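Local coordinates for protein L-talarate/galactarate dehydratase (Salmonella typhimurium, PDB 2PP0) that dehydrates L-talarate and galactarate to 5-keto-4-deoxy-D-glucarate with the help of magnesium, and also epimerises L-talarate to galactarate, at residues K94-N99 with L116-S121. Sequence-based numbering, arbitrary orientation.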
loop_
_atom_site.group_PDB
_atom_site.type_symbol
_atom_site.label_atom_id
_atom_site.label_comp_id
_atom_site.label_asym_id
_atom_site.label_seq_id
_atom_site.Cartn_x
_atom_site.Cartn_y
_atom_site.Cartn_z
ATOM N N LYS B 94 19.431 3.181 18.894
ATOM C CA LYS B 94 20.260 2.286 19.684
ATOM C C LYS B 94 19.499 1.673 20.857
ATOM O O LYS B 94 19.730 0.520 21.213
ATOM C CB LYS B 94 21.489 3.044 20.198
ATOM C CG LYS B 94 22.370 2.254 21.151
ATOM C CD LYS B 94 23.671 2.997 21.390
ATOM C CE LYS B 94 24.501 2.357 22.490
ATOM N NZ LYS B 94 25.715 3.183 22.768
ATOM N N GLU B 95 18.580 2.436 21.448
ATOM C CA GLU B 95 17.832 1.948 22.606
ATOM C C GLU B 95 16.667 1.004 22.278
ATOM O O GLU B 95 16.166 0.310 23.164
ATOM C CB GLU B 95 17.336 3.145 23.452
ATOM C CG GLU B 95 16.716 2.751 24.804
ATOM C CD GLU B 95 16.430 3.945 25.727
ATOM O OE1 GLU B 95 16.349 5.096 25.245
ATOM O OE2 GLU B 95 16.267 3.722 26.942
ATOM N N ILE B 96 16.251 0.956 21.013
ATOM C CA ILE B 96 15.142 0.086 20.608
ATOM C C ILE B 96 15.515 -1.027 19.614
ATOM O O ILE B 96 14.758 -1.981 19.449
ATOM C CB ILE B 96 13.991 0.895 19.948
ATOM C CG1 ILE B 96 14.502 1.580 18.676
ATOM C CG2 ILE B 96 13.434 1.931 20.929
ATOM C CD1 ILE B 96 13.414 2.302 17.881
ATOM N N ALA B 97 16.666 -0.898 18.959
ATOM C CA ALA B 97 17.111 -1.871 17.950
ATOM C C ALA B 97 17.073 -3.347 18.351
ATOM O O ALA B 97 16.754 -4.217 17.526
ATOM C CB ALA B 97 18.507 -1.506 17.469
ATOM N N ASP B 98 17.403 -3.632 19.606
ATOM C CA ASP B 98 17.407 -5.002 20.111
ATOM C C ASP B 98 16.082 -5.729 19.878
ATOM O O ASP B 98 16.048 -6.953 19.749
ATOM C CB ASP B 98 17.747 -4.997 21.602
ATOM C CG ASP B 98 17.180 -3.785 22.316
ATOM O OD1 ASP B 98 17.711 -2.658 22.113
ATOM O OD2 ASP B 98 16.196 -3.957 23.069
ATOM N N ASN B 99 14.991 -4.971 19.816
ATOM C CA ASN B 99 13.659 -5.538 19.588
ATOM C C ASN B 99 13.523 -6.258 18.244
ATOM O O ASN B 99 12.599 -7.038 18.044
ATOM C CB ASN B 99 12.611 -4.432 19.662
ATOM C CG ASN B 99 12.419 -3.921 21.067
ATOM O OD1 ASN B 99 11.795 -4.581 21.891
ATOM N ND2 ASN B 99 12.971 -2.750 21.354
ATOM N N LEU B 116 7.263 1.032 18.002
ATOM C CA LEU B 116 6.507 2.164 18.533
ATOM C C LEU B 116 6.128 1.875 19.982
ATOM O O LEU B 116 6.218 2.759 20.838
ATOM C CB LEU B 116 5.241 2.415 17.702
ATOM C CG LEU B 116 5.464 3.073 16.335
ATOM C CD1 LEU B 116 4.149 3.152 15.565
ATOM C CD2 LEU B 116 6.043 4.463 16.529
ATOM N N TRP B 117 5.704 0.643 20.261
ATOM C CA TRP B 117 5.337 0.277 21.625
ATOM C C TRP B 117 6.553 0.276 22.531
ATOM O O TRP B 117 6.446 0.602 23.711
ATOM C CB TRP B 117 4.675 -1.103 21.683
ATOM C CG TRP B 117 3.227 -1.086 21.314
ATOM C CD1 TRP B 117 2.649 -1.676 20.226
ATOM C CD2 TRP B 117 2.170 -0.417 22.017
ATOM N NE1 TRP B 117 1.298 -1.414 20.204
ATOM C CE2 TRP B 117 0.978 -0.642 21.291
ATOM C CE3 TRP B 117 2.116 0.353 23.188
ATOM C CZ2 TRP B 117 -0.260 -0.123 21.699
ATOM C CZ3 TRP B 117 0.886 0.870 23.594
ATOM C CH2 TRP B 117 -0.285 0.630 22.849
ATOM N N ALA B 118 7.704 -0.102 21.979
ATOM C CA ALA B 118 8.943 -0.144 22.752
ATOM C C ALA B 118 9.337 1.262 23.183
ATOM O O ALA B 118 10.058 1.442 24.159
ATOM C CB ALA B 118 10.067 -0.775 21.925
ATOM N N GLY B 119 8.871 2.256 22.434
ATOM C CA GLY B 119 9.165 3.634 22.772
ATOM C C GLY B 119 7.872 4.424 22.804
ATOM O O GLY B 119 7.821 5.563 22.352
ATOM N N ALA B 120 6.824 3.820 23.353
ATOM C CA ALA B 120 5.519 4.470 23.408
ATOM C C ALA B 120 5.543 5.828 24.117
ATOM O O ALA B 120 4.737 6.709 23.813
ATOM C CB ALA B 120 4.516 3.545 24.093
ATOM N N SER B 121 6.479 6.003 25.044
ATOM C CA SER B 121 6.568 7.246 25.800
ATOM C C SER B 121 6.983 8.443 24.958
ATOM O O SER B 121 6.635 9.581 25.285
ATOM C CB SER B 121 7.548 7.076 26.973
ATOM O OG SER B 121 7.385 8.094 27.945
#
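Asn99 lays its side-chain amide against the methyl of Ala118, and the route from CB outward explains how. A chi1 of -71° turns CG away from the residue's own carbonyl and bends the side chain back toward the carbonyl of Ile96. CG then lies 4.0 Å from Ala118 CB, which sits over a face of the amide, displaced toward the nitrogen end. OD1 is the more distant branch, at 4.2 Å from Ala118 CB, whereas ND2 approaches Ala118 CB to 3.6 Å. That same ND2 donates to Ile96 O over 2.7 Å, close to the plane of the amide, with an N-H...O angle of 156°. Because Asn99 N also bonds Ile96 O, at 3.0 Å, a single carbonyl takes two donors from one residue, and the bond to ND2 restrains the rotation of the amide. Asparagine suits the place because its short side chain carries an N-H that can reach back three residues, leaving the amide face to pack on a methyl; alanine suits its own because a lone methyl fits beside both the amide and Ile96 CG2, 4.4 Å from Ala118 CB. The branched Ile96 also reaches Ile132 of helix 127-146, while Asn99 O accepts a hydrogen bond from Lys114. Small and partly buried, this contact joins helices 86-96 and 108-118 near their C-terminal ends in the N-terminal alpha+beta capping domain characteristic of the enolase superfamily.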